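Local structure of uncharacterized protein (Bacteroides ovatus, 4DQA) at residues A[212-226]-A[237-251]. The protein is of unknown function but probably binds carbohydrate, pairing an E-set-like N-terminal domain with a concanavalin A-like lectin/glucanase domain. Residues are numbered along the deposited sequence; the frame is centred on the assembly and turned at random.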
ATOM      1  N   TYR A 212     -28.244   1.040  -1.556  1.00 21.56           N
ATOM      2  CA  TYR A 212     -28.266   0.354  -0.278  1.00 20.07           C
ATOM      3  C   TYR A 212     -27.271   1.017   0.645  1.00 22.04           C
ATOM      4  O   TYR A 212     -26.472   1.845   0.216  1.00 19.10           O
ATOM      5  CB  TYR A 212     -27.972  -1.146  -0.426  1.00 21.67           C
ATOM      6  CG  TYR A 212     -26.565  -1.513  -0.864  1.00 22.27           C
ATOM      7  CD1 TYR A 212     -26.203  -1.480  -2.203  1.00 20.46           C
ATOM      8  CD2 TYR A 212     -25.622  -1.941   0.059  1.00 22.69           C
ATOM      9  CE1 TYR A 212     -24.918  -1.840  -2.611  1.00 20.42           C
ATOM     10  CE2 TYR A 212     -24.324  -2.305  -0.340  1.00 22.79           C
ATOM     11  CZ  TYR A 212     -23.984  -2.243  -1.672  1.00 21.10           C
ATOM     12  OH  TYR A 212     -22.709  -2.626  -2.067  1.00 21.70           O
ATOM     13  N   ARG A 213     -27.332   0.669   1.920  1.00 21.49           N
ATOM     14  CA  ARG A 213     -26.541   1.341   2.936  1.00 19.12           C
ATOM     15  C   ARG A 213     -26.069   0.412   4.036  1.00 22.04           C
ATOM     16  O   ARG A 213     -26.559  -0.722   4.183  1.00 22.82           O
ATOM     17  CB  ARG A 213     -27.356   2.487   3.544  1.00 20.77           C
ATOM     18  CG  ARG A 213     -28.592   2.024   4.300  1.00 21.51           C
ATOM     19  CD  ARG A 213     -29.208   3.220   5.012  1.00 27.35           C
ATOM     20  NE  ARG A 213     -30.490   2.987   5.665  1.00 34.44           N
ATOM     21  CZ  ARG A 213     -30.630   2.376   6.837  1.00 45.30           C
ATOM     22  NH1 ARG A 213     -29.553   1.862   7.453  1.00 34.40           N
ATOM     23  NH2 ARG A 213     -31.852   2.242   7.370  1.00 37.92           N
ATOM     24  N   VAL A 214     -25.093   0.881   4.801  1.00 20.62           N
ATOM     25  CA  VAL A 214     -24.600   0.146   5.954  1.00 22.94           C
ATOM     26  C   VAL A 214     -25.526   0.276   7.173  1.00 23.66           C
ATOM     27  O   VAL A 214     -26.581   0.916   7.092  1.00 23.47           O
ATOM     28  CB  VAL A 214     -23.181   0.578   6.323  1.00 19.50           C
ATOM     29  CG1 VAL A 214     -22.262   0.359   5.116  1.00 20.64           C
ATOM     30  CG2 VAL A 214     -23.154   2.050   6.772  1.00 20.46           C
ATOM     31  N   THR A 215     -25.135  -0.339   8.288  1.00 24.66           N
ATOM     32  CA  THR A 215     -25.994  -0.397   9.461  1.00 23.30           C
ATOM     33  C   THR A 215     -25.340   0.131  10.759  1.00 24.23           C
ATOM     34  O   THR A 215     -25.880  -0.040  11.841  1.00 26.77           O
ATOM     35  CB  THR A 215     -26.537  -1.839   9.646  1.00 29.93           C
ATOM     36  OG1 THR A 215     -25.451  -2.742   9.712  1.00 27.99           O
ATOM     37  CG2 THR A 215     -27.407  -2.239   8.460  1.00 33.08           C
ATOM     38  N   LYS A 216     -24.194   0.811  10.619  1.00 22.27           N
ATOM     39  CA  LYS A 216     -23.485   1.438  11.730  0.50 24.18           C
ATOM     40  C   LYS A 216     -22.963   2.796  11.244  1.00 18.63           C
ATOM     41  O   LYS A 216     -22.626   2.894  10.090  1.00 21.82           O
ATOM     42  CB  LYS A 216     -22.281   0.581  12.122  0.50 32.13           C
ATOM     43  CG  LYS A 216     -22.620  -0.852  12.483  0.50 39.94           C
ATOM     44  CD  LYS A 216     -21.364  -1.614  12.874  0.50 39.04           C
ATOM     45  CE  LYS A 216     -20.536  -1.981  11.661  0.50 33.40           C
ATOM     46  NZ  LYS A 216     -20.998  -3.234  11.000  0.50 31.43           N
ATOM     47  N   PRO A 217     -22.863   3.800  12.151  1.00 19.31           N
ATOM     48  CA  PRO A 217     -22.318   5.104  11.735  1.00 17.99           C
ATOM     49  C   PRO A 217     -20.793   5.159  11.695  1.00 19.86           C
ATOM     50  O   PRO A 217     -20.110   4.362  12.351  1.00 22.93           O
ATOM     51  CB  PRO A 217     -22.844   6.057  12.812  1.00 21.79           C
ATOM     52  CG  PRO A 217     -22.941   5.188  14.052  1.00 23.78           C
ATOM     53  CD  PRO A 217     -23.352   3.836  13.549  1.00 22.22           C
ATOM     54  N   LEU A 218     -20.271   6.101  10.918  1.00 18.27           N
ATOM     55  CA  LEU A 218     -18.878   6.492  11.007  1.00 16.68           C
ATOM     56  C   LEU A 218     -18.734   7.622  12.008  1.00 15.18           C
ATOM     57  O   LEU A 218     -19.639   8.454  12.169  1.00 17.81           O
ATOM     58  CB  LEU A 218     -18.342   6.979   9.655  1.00 14.61           C
ATOM     59  CG  LEU A 218     -18.383   5.982   8.525  1.00 15.98           C
ATOM     60  CD1 LEU A 218     -17.787   6.614   7.282  1.00 19.66           C
ATOM     61  CD2 LEU A 218     -17.610   4.715   8.909  1.00 18.09           C
ATOM     62  N   LEU A 219     -17.604   7.635  12.700  1.00 14.01           N
ATOM     63  CA  LEU A 219     -17.202   8.749  13.545  1.00 14.62           C
ATOM     64  C   LEU A 219     -16.494   9.832  12.742  1.00 14.44           C
ATOM     65  O   LEU A 219     -15.972   9.585  11.655  1.00 14.28           O
ATOM     66  CB  LEU A 219     -16.234   8.252  14.630  1.00 16.86           C
ATOM     67  CG  LEU A 219     -16.769   7.333  15.721  1.00 18.73           C
ATOM     68  CD1 LEU A 219     -15.582   6.642  16.406  1.00 19.09           C
ATOM     69  CD2 LEU A 219     -17.536   8.105  16.732  1.00 20.30           C
ATOM     70  N   THR A 220     -16.470  11.031  13.315  1.00 15.39           N
ATOM     71  CA  THR A 220     -15.610  12.100  12.828  1.00 14.08           C
ATOM     72  C   THR A 220     -14.198  11.925  13.397  1.00 16.05           C
ATOM     73  O   THR A 220     -13.974  11.197  14.376  1.00 16.16           O
ATOM     74  CB  THR A 220     -16.094  13.498  13.264  1.00 15.46           C
ATOM     75  OG1 THR A 220     -16.036  13.611  14.702  1.00 17.42           O
ATOM     76  CG2 THR A 220     -17.510  13.770  12.793  1.00 16.28           C
ATOM     77  N   ASN A 221     -13.238  12.595  12.758  1.00 14.99           N
ATOM     78  CA  ASN A 221     -11.872  12.680  13.269  0.50 14.00           C
ATOM     79  C   ASN A 221     -11.248  11.297  13.435  1.00 16.21           C
ATOM     80  O   ASN A 221     -10.539  11.039  14.413  1.00 20.15           O
ATOM     81  CB  ASN A 221     -11.833  13.446  14.601  0.50 15.70           C
ATOM     82  CG  ASN A 221     -10.416  13.830  15.020  0.50 23.31           C
ATOM     83  OD1 ASN A 221      -9.551  14.098  14.183  0.50 21.30           O
ATOM     84  ND2 ASN A 221     -10.175  13.849  16.317  0.50 24.49           N
ATOM     85  N   ARG A 222     -11.535  10.417  12.473  1.00 14.51           N
ATOM     86  CA  ARG A 222     -11.014   9.053  12.463  1.00 13.88           C
ATOM     87  C   ARG A 222     -10.791   8.661  11.008  1.00 15.26           C
ATOM     88  O   ARG A 222     -11.669   8.868  10.161  1.00 14.54           O
ATOM     89  CB  ARG A 222     -12.021   8.114  13.127  1.00 17.08           C
ATOM     90  CG  ARG A 222     -11.626   6.687  13.078  1.00 23.78           C
ATOM     91  CD  ARG A 222     -12.390   5.883  14.054  1.00 30.36           C
ATOM     92  NE  ARG A 222     -12.161   4.472  13.787  1.00 41.03           N
ATOM     93  CZ  ARG A 222     -12.673   3.488  14.503  1.00 48.41           C
ATOM     94  NH1 ARG A 222     -13.434   3.763  15.560  1.00 48.61           N
ATOM     95  NH2 ARG A 222     -12.418   2.236  14.157  1.00 51.35           N
ATOM     96  N   TRP A 223      -9.629   8.086  10.707  1.00 12.95           N
ATOM     97  CA  TRP A 223      -9.409   7.532   9.375  1.00 12.77           C
ATOM     98  C   TRP A 223     -10.136   6.203   9.203  1.00 12.68           C
ATOM     99  O   TRP A 223     -10.061   5.335  10.063  1.00 15.52           O
ATOM    100  CB  TRP A 223      -7.925   7.330   9.095  1.00 13.09           C
ATOM    101  CG  TRP A 223      -7.217   8.612   8.823  1.00 12.56           C
ATOM    102  CD1 TRP A 223      -6.422   9.322   9.686  1.00 14.16           C
ATOM    103  CD2 TRP A 223      -7.282   9.367   7.613  1.00 10.77           C
ATOM    104  NE1 TRP A 223      -5.993  10.473   9.067  1.00 14.19           N
ATOM    105  CE2 TRP A 223      -6.522  10.528   7.806  1.00 11.71           C
ATOM    106  CE3 TRP A 223      -7.908   9.169   6.378  1.00 11.75           C
ATOM    107  CZ2 TRP A 223      -6.369  11.485   6.793  1.00 11.63           C
ATOM    108  CZ3 TRP A 223      -7.751  10.112   5.387  1.00 12.95           C
ATOM    109  CH2 TRP A 223      -6.999  11.270   5.605  1.00 12.58           C
ATOM    110  N   TYR A 224     -10.804   6.076   8.056  1.00 12.21           N
ATOM    111  CA  TYR A 224     -11.406   4.832   7.603  1.00 12.57           C
ATOM    112  C   TYR A 224     -10.998   4.552   6.178  1.00 12.73           C
ATOM    113  O   TYR A 224     -10.927   5.477   5.353  1.00 13.71           O
ATOM    114  CB  TYR A 224     -12.923   4.935   7.600  1.00 13.40           C
ATOM    115  CG  TYR A 224     -13.604   5.068   8.934  1.00 11.56           C
ATOM    116  CD1 TYR A 224     -13.913   3.960   9.677  1.00 13.68           C
ATOM    117  CD2 TYR A 224     -13.964   6.313   9.431  1.00 12.96           C
ATOM    118  CE1 TYR A 224     -14.562   4.081  10.893  1.00 15.08           C
ATOM    119  CE2 TYR A 224     -14.602   6.455  10.620  1.00 14.51           C
ATOM    120  CZ  TYR A 224     -14.909   5.344  11.357  1.00 13.58           C
ATOM    121  OH  TYR A 224     -15.590   5.500  12.557  1.00 15.72           O
ATOM    122  N   HIS A 225     -10.784   3.284   5.853  1.00 12.49           N
ATOM    123  CA  HIS A 225     -10.737   2.902   4.452  1.00 12.36           C
ATOM    124  C   HIS A 225     -12.132   2.488   4.026  1.00 11.95           C
ATOM    125  O   HIS A 225     -12.764   1.663   4.715  1.00 16.41           O
ATOM    126  CB  HIS A 225      -9.764   1.755   4.220  1.00 14.64           C
ATOM    127  CG  HIS A 225      -9.564   1.454   2.777  1.00 14.81           C
ATOM    128  ND1 HIS A 225     -10.177   0.393   2.137  1.00 19.57           N
ATOM    129  CD2 HIS A 225      -8.825   2.089   1.831  1.00 14.50           C
ATOM    130  CE1 HIS A 225      -9.831   0.399   0.862  1.00 17.99           C
ATOM    131  NE2 HIS A 225      -9.010   1.415   0.652  1.00 15.29           N
ATOM    132  N   VAL A 226     -12.622   3.055   2.939  1.00 11.99           N
ATOM    133  CA  VAL A 226     -13.961   2.747   2.459  1.00 13.33           C
ATOM    134  C   VAL A 226     -13.886   2.293   1.015  1.00 16.19           C
ATOM    135  O   VAL A 226     -13.081   2.787   0.236  1.00 14.30           O
ATOM    136  CB  VAL A 226     -14.940   3.917   2.610  1.00 13.70           C
ATOM    137  CG1 VAL A 226     -15.039   4.365   4.091  1.00 15.27           C
ATOM    138  CG2 VAL A 226     -14.579   5.085   1.723  1.00 15.72           C
ATOM    139  N   THR A 237     -22.555  -6.875  -5.017  1.00 20.95           N
ATOM    140  CA  THR A 237     -21.950  -5.591  -4.671  1.00 20.67           C
ATOM    141  C   THR A 237     -21.757  -5.533  -3.171  1.00 22.74           C
ATOM    142  O   THR A 237     -22.525  -6.114  -2.396  1.00 23.00           O
ATOM    143  CB  THR A 237     -22.791  -4.392  -5.199  1.00 20.30           C
ATOM    144  OG1 THR A 237     -22.298  -3.146  -4.667  1.00 21.47           O
ATOM    145  CG2 THR A 237     -24.245  -4.523  -4.810  1.00 23.26           C
ATOM    146  N   GLY A 238     -20.688  -4.855  -2.751  1.00 21.22           N
ATOM    147  CA  GLY A 238     -20.401  -4.707  -1.342  1.00 20.37           C
ATOM    148  C   GLY A 238     -19.864  -3.327  -0.995  1.00 17.27           C
ATOM    149  O   GLY A 238     -19.227  -2.663  -1.827  1.00 19.26           O
ATOM    150  N   ILE A 239     -20.133  -2.903   0.235  1.00 18.38           N
ATOM    151  CA  ILE A 239     -19.480  -1.745   0.819  1.00 17.98           C
ATOM    152  C   ILE A 239     -18.610  -2.268   1.952  1.00 18.58           C
ATOM    153  O   ILE A 239     -19.073  -3.015   2.824  1.00 19.29           O
ATOM    154  CB  ILE A 239     -20.507  -0.758   1.402  1.00 17.20           C
ATOM    155  CG1 ILE A 239     -21.324  -0.132   0.280  1.00 17.79           C
ATOM    156  CG2 ILE A 239     -19.802   0.333   2.212  1.00 17.13           C
ATOM    157  CD1 ILE A 239     -22.478   0.722   0.740  1.00 23.01           C
ATOM    158  N   TYR A 240     -17.338  -1.871   1.929  1.00 18.71           N
ATOM    159  CA  TYR A 240     -16.341  -2.353   2.851  1.00 16.30           C
ATOM    160  C   TYR A 240     -15.745  -1.195   3.638  1.00 17.31           C
ATOM    161  O   TYR A 240     -15.462  -0.139   3.078  1.00 17.39           O
ATOM    162  CB  TYR A 240     -15.201  -3.049   2.074  1.00 18.55           C
ATOM    163  CG  TYR A 240     -15.611  -4.267   1.286  1.00 19.52           C
ATOM    164  CD1 TYR A 240     -16.180  -4.142   0.034  1.00 21.93           C
ATOM    165  CD2 TYR A 240     -15.399  -5.535   1.787  1.00 27.02           C
ATOM    166  CE1 TYR A 240     -16.561  -5.248  -0.698  1.00 26.35           C
ATOM    167  CE2 TYR A 240     -15.780  -6.655   1.054  1.00 25.94           C
ATOM    168  CZ  TYR A 240     -16.347  -6.490  -0.190  1.00 28.39           C
ATOM    169  OH  TYR A 240     -16.722  -7.589  -0.947  1.00 33.69           O
ATOM    170  N   VAL A 241     -15.570  -1.399   4.940  1.00 15.88           N
ATOM    171  CA  VAL A 241     -14.960  -0.412   5.810  1.00 15.41           C
ATOM    172  C   VAL A 241     -13.808  -1.118   6.513  1.00 19.66           C
ATOM    173  O   VAL A 241     -14.011  -2.120   7.183  1.00 18.41           O
ATOM    174  CB  VAL A 241     -15.945   0.141   6.813  1.00 15.09           C
ATOM    175  CG1 VAL A 241     -15.266   1.120   7.751  1.00 17.22           C
ATOM    176  CG2 VAL A 241     -17.110   0.821   6.095  1.00 17.82           C
ATOM    177  N   ASN A 242     -12.606  -0.581   6.348  1.00 19.41           N
ATOM    178  CA  ASN A 242     -11.387  -1.148   6.946  1.00 21.87           C
ATOM    179  C   ASN A 242     -11.245  -2.607   6.582  1.00 29.78           C
ATOM    180  O   ASN A 242     -10.847  -3.438   7.396  1.00 32.23           O
ATOM    181  CB  ASN A 242     -11.375  -0.952   8.453  1.00 20.73           C
ATOM    182  CG  ASN A 242     -11.307   0.500   8.838  1.00 18.66           C
ATOM    183  OD1 ASN A 242     -10.973   1.372   7.995  1.00 20.32           O
ATOM    184  ND2 ASN A 242     -11.623   0.796  10.078  1.00 21.52           N
ATOM    185  N   GLY A 243     -11.600  -2.899   5.346  1.00 21.74           N
ATOM    186  CA  GLY A 243     -11.468  -4.253   4.814  1.00 32.29           C
ATOM    187  C   GLY A 243     -12.572  -5.231   5.201  1.00 37.80           C
ATOM    188  O   GLY A 243     -12.552  -6.375   4.743  1.00 37.47           O
ATOM    189  N   GLU A 244     -13.513  -4.803   6.047  1.00 27.99           N
ATOM    190  CA  GLU A 244     -14.633  -5.644   6.463  0.50 25.33           C
ATOM    191  C   GLU A 244     -15.892  -5.297   5.669  1.00 25.72           C
ATOM    192  O   GLU A 244     -16.230  -4.132   5.498  1.00 21.65           O
ATOM    193  CB  GLU A 244     -14.941  -5.468   7.955  0.50 28.89           C
ATOM    194  CG  GLU A 244     -13.810  -5.812   8.926  0.50 31.85           C
ATOM    195  CD  GLU A 244     -14.200  -5.538  10.373  0.50 38.91           C
ATOM    196  OE1 GLU A 244     -15.205  -6.118  10.846  0.50 45.42           O
ATOM    197  OE2 GLU A 244     -13.515  -4.732  11.043  0.50 42.32           O
ATOM    198  N   LYS A 245     -16.615  -6.310   5.200  1.00 26.29           N
ATOM    199  CA  LYS A 245     -17.838  -6.045   4.448  1.00 21.56           C
ATOM    200  C   LYS A 245     -18.921  -5.600   5.418  1.00 23.79           C
ATOM    201  O   LYS A 245     -19.293  -6.353   6.322  1.00 25.14           O
ATOM    202  CB  LYS A 245     -18.289  -7.291   3.671  1.00 26.22           C
ATOM    203  CG  LYS A 245     -19.462  -7.041   2.724  1.00 23.94           C
ATOM    204  CD  LYS A 245     -19.684  -8.222   1.761  1.00 30.39           C
ATOM    205  CE  LYS A 245     -20.843  -7.944   0.813  1.00 30.61           C
ATOM    206  NZ  LYS A 245     -21.128  -9.084  -0.110  1.00 36.65           N
ATOM    207  N   TRP A 246     -19.408  -4.364   5.255  1.00 21.92           N
ATOM    208  CA  TRP A 246     -20.424  -3.791   6.147  1.00 20.71           C
ATOM    209  C   TRP A 246     -21.826  -3.881   5.574  1.00 29.48           C
ATOM    210  O   TRP A 246     -22.820  -3.731   6.293  1.00 29.57           O
ATOM    211  CB  TRP A 246     -20.118  -2.321   6.423  1.00 20.65           C
ATOM    212  CG  TRP A 246     -19.162  -2.074   7.553  1.00 22.02           C
ATOM    213  CD1 TRP A 246     -18.184  -2.900   7.984  1.00 23.42           C
ATOM    214  CD2 TRP A 246     -19.101  -0.903   8.392  1.00 19.26           C
ATOM    215  NE1 TRP A 246     -17.511  -2.338   9.042  1.00 23.46           N
ATOM    216  CE2 TRP A 246     -18.066  -1.118   9.324  1.00 21.40           C
ATOM    217  CE3 TRP A 246     -19.834   0.292   8.459  1.00 20.34           C
ATOM    218  CZ2 TRP A 246     -17.726  -0.184  10.299  1.00 24.03           C
ATOM    219  CZ3 TRP A 246     -19.489   1.225   9.432  1.00 21.16           C
ATOM    220  CH2 TRP A 246     -18.450   0.976  10.345  1.00 20.17           C
ATOM    221  N   ALA A 247     -21.913  -4.088   4.271  1.00 21.05           N
ATOM    222  CA  ALA A 247     -23.203  -4.229   3.621  1.00 24.01           C
ATOM    223  C   ALA A 247     -23.024  -4.806   2.241  1.00 23.45           C
ATOM    224  O   ALA A 247     -21.960  -4.695   1.618  1.00 23.28           O
ATOM    225  CB  ALA A 247     -23.911  -2.915   3.549  1.00 24.12           C
ATOM    226  N   GLY A 248     -24.067  -5.459   1.758  1.00 23.74           N
ATOM    227  CA  GLY A 248     -24.042  -5.974   0.417  1.00 28.27           C
ATOM    228  C   GLY A 248     -25.407  -5.966  -0.223  1.00 32.26           C
ATOM    229  O   GLY A 248     -26.437  -5.824   0.454  1.00 28.49           O
ATOM    230  N   SER A 249     -25.400  -6.108  -1.538  1.00 24.00           N
ATOM    231  CA  SER A 249     -26.629  -6.302  -2.287  1.00 28.79           C
ATOM    232  C   SER A 249     -26.349  -7.081  -3.568  1.00 24.65           C
ATOM    233  O   SER A 249     -25.214  -7.566  -3.796  1.00 24.88           O
ATOM    234  CB  SER A 249     -27.276  -4.948  -2.590  1.00 31.20           C
ATOM    235  OG  SER A 249     -28.644  -5.130  -2.921  1.00 33.44           O
ATOM    236  N   ASP A 250     -27.391  -7.252  -4.374  1.00 29.78           N
ATOM    237  CA  ASP A 250     -27.292  -7.977  -5.624  1.00 29.06           C
ATOM    238  C   ASP A 250     -27.994  -7.139  -6.656  1.00 32.80           C
ATOM    239  O   ASP A 250     -29.147  -6.746  -6.472  1.00 32.33           O
ATOM    240  CB  ASP A 250     -27.945  -9.367  -5.530  1.00 31.36           C
ATOM    241  CG  ASP A 250     -27.218 -10.285  -4.564  1.00 33.18           C
ATOM    242  OD1 ASP A 250     -27.565 -10.277  -3.366  1.00 38.55           O
ATOM    243  OD2 ASP A 250     -26.277 -10.990  -4.997  1.00 39.09           O
ATOM    244  N   TRP A 251     -27.289  -6.851  -7.733  1.00 25.71           N
ATOM    245  CA  TRP A 251     -27.820  -6.037  -8.809  1.00 27.79           C
ATOM    246  C   TRP A 251     -27.761  -6.826 -10.084  1.00 27.52           C
ATOM    247  O   TRP A 251     -26.944  -7.756 -10.231  1.00 30.20           O
ATOM    248  CB  TRP A 251     -26.973  -4.789  -9.009  1.00 25.38           C
ATOM    249  CG  TRP A 251     -27.017  -3.807  -7.906  1.00 24.02           C
ATOM    250  CD1 TRP A 251     -27.993  -3.664  -6.967  1.00 26.86           C
ATOM    251  CD2 TRP A 251     -26.036  -2.806  -7.626  1.00 22.43           C
ATOM    252  NE1 TRP A 251     -27.679  -2.635  -6.117  1.00 25.02           N
ATOM    253  CE2 TRP A 251     -26.479  -2.093  -6.495  1.00 20.89           C
ATOM    254  CE3 TRP A 251     -24.815  -2.453  -8.211  1.00 23.85           C
ATOM    255  CZ2 TRP A 251     -25.765  -1.033  -5.946  1.00 23.05           C
ATOM    256  CZ3 TRP A 251     -24.099  -1.403  -7.665  1.00 23.07           C
ATOM    257  CH2 TRP A 251     -24.576  -0.710  -6.533  1.00 22.19           C
TER
HETATM  258  O   HOH W   1     -22.941  -2.271   8.535  1.00 29.32           O
HETATM  259  O   HOH W   2     -11.011   3.361  11.534  1.00 20.33           O
HETATM  260  O   HOH W   3     -12.404  -1.157   3.117  1.00 21.44           O
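The Trp-246 indole is sandwiched between Lys-216, in one of its two modelled conformers, on one face and Val-241, from its own hairpin, on the other, while Val-214 CB meets its edge in the ring plane. In that conformer Lys-216 CE sits 3.5 Å from the centroid of the six-membered ring of Trp-246 as a CH-pi contact. Bends at chi3 (-76°) and chi4 (-84°) fold the lysine over the indole and bring Lys-216 NZ almost straight above the five-membered ring of Trp-246, 3.9 Å from its centroid, a cation-pi interaction. A water bridges this NZ, Thr-215 N and Trp-246 O.

The Tyr-212 ring takes Ser-249 CB over one face, toward the rim, with Ala-247 CB and Trp-251 CZ2 at its edge. The buried Tyr-212 OH donates a hydrogen bond to Thr-237 OG1 at 2.7 Å, and that oxygen is in turn hydrogen-bonded to Thr-229 O. Ile-239 CD1 packs against Tyr-212 CE2 (3.7 Å), and Ile-239 CG2 meets Val-214 CG1.

At the far end, Asn-242 grips His-225 twice: its backbone N reaches His-225 O at 2.8 Å, and its side-chain OD1 accepts from His-225 N at 2.9 Å, the donor lying nearly in line with the amide C=O. Asn-242 ND2 shares a second water with Arg-222 NE and Trp-223 O.

Residues 212-218 thus run across one face of the hairpin 237-250, whose type I' turn spans Val-241 to Glu-244 and whose classic beta bulge sets Trp-246 and Ala-247 opposite Ile-239. Strand 223-226 returns antiparallel beside strand 237-241 in the large antiparallel sheet, consistent with the beta-sandwich of concanavalin A-like lectin domains.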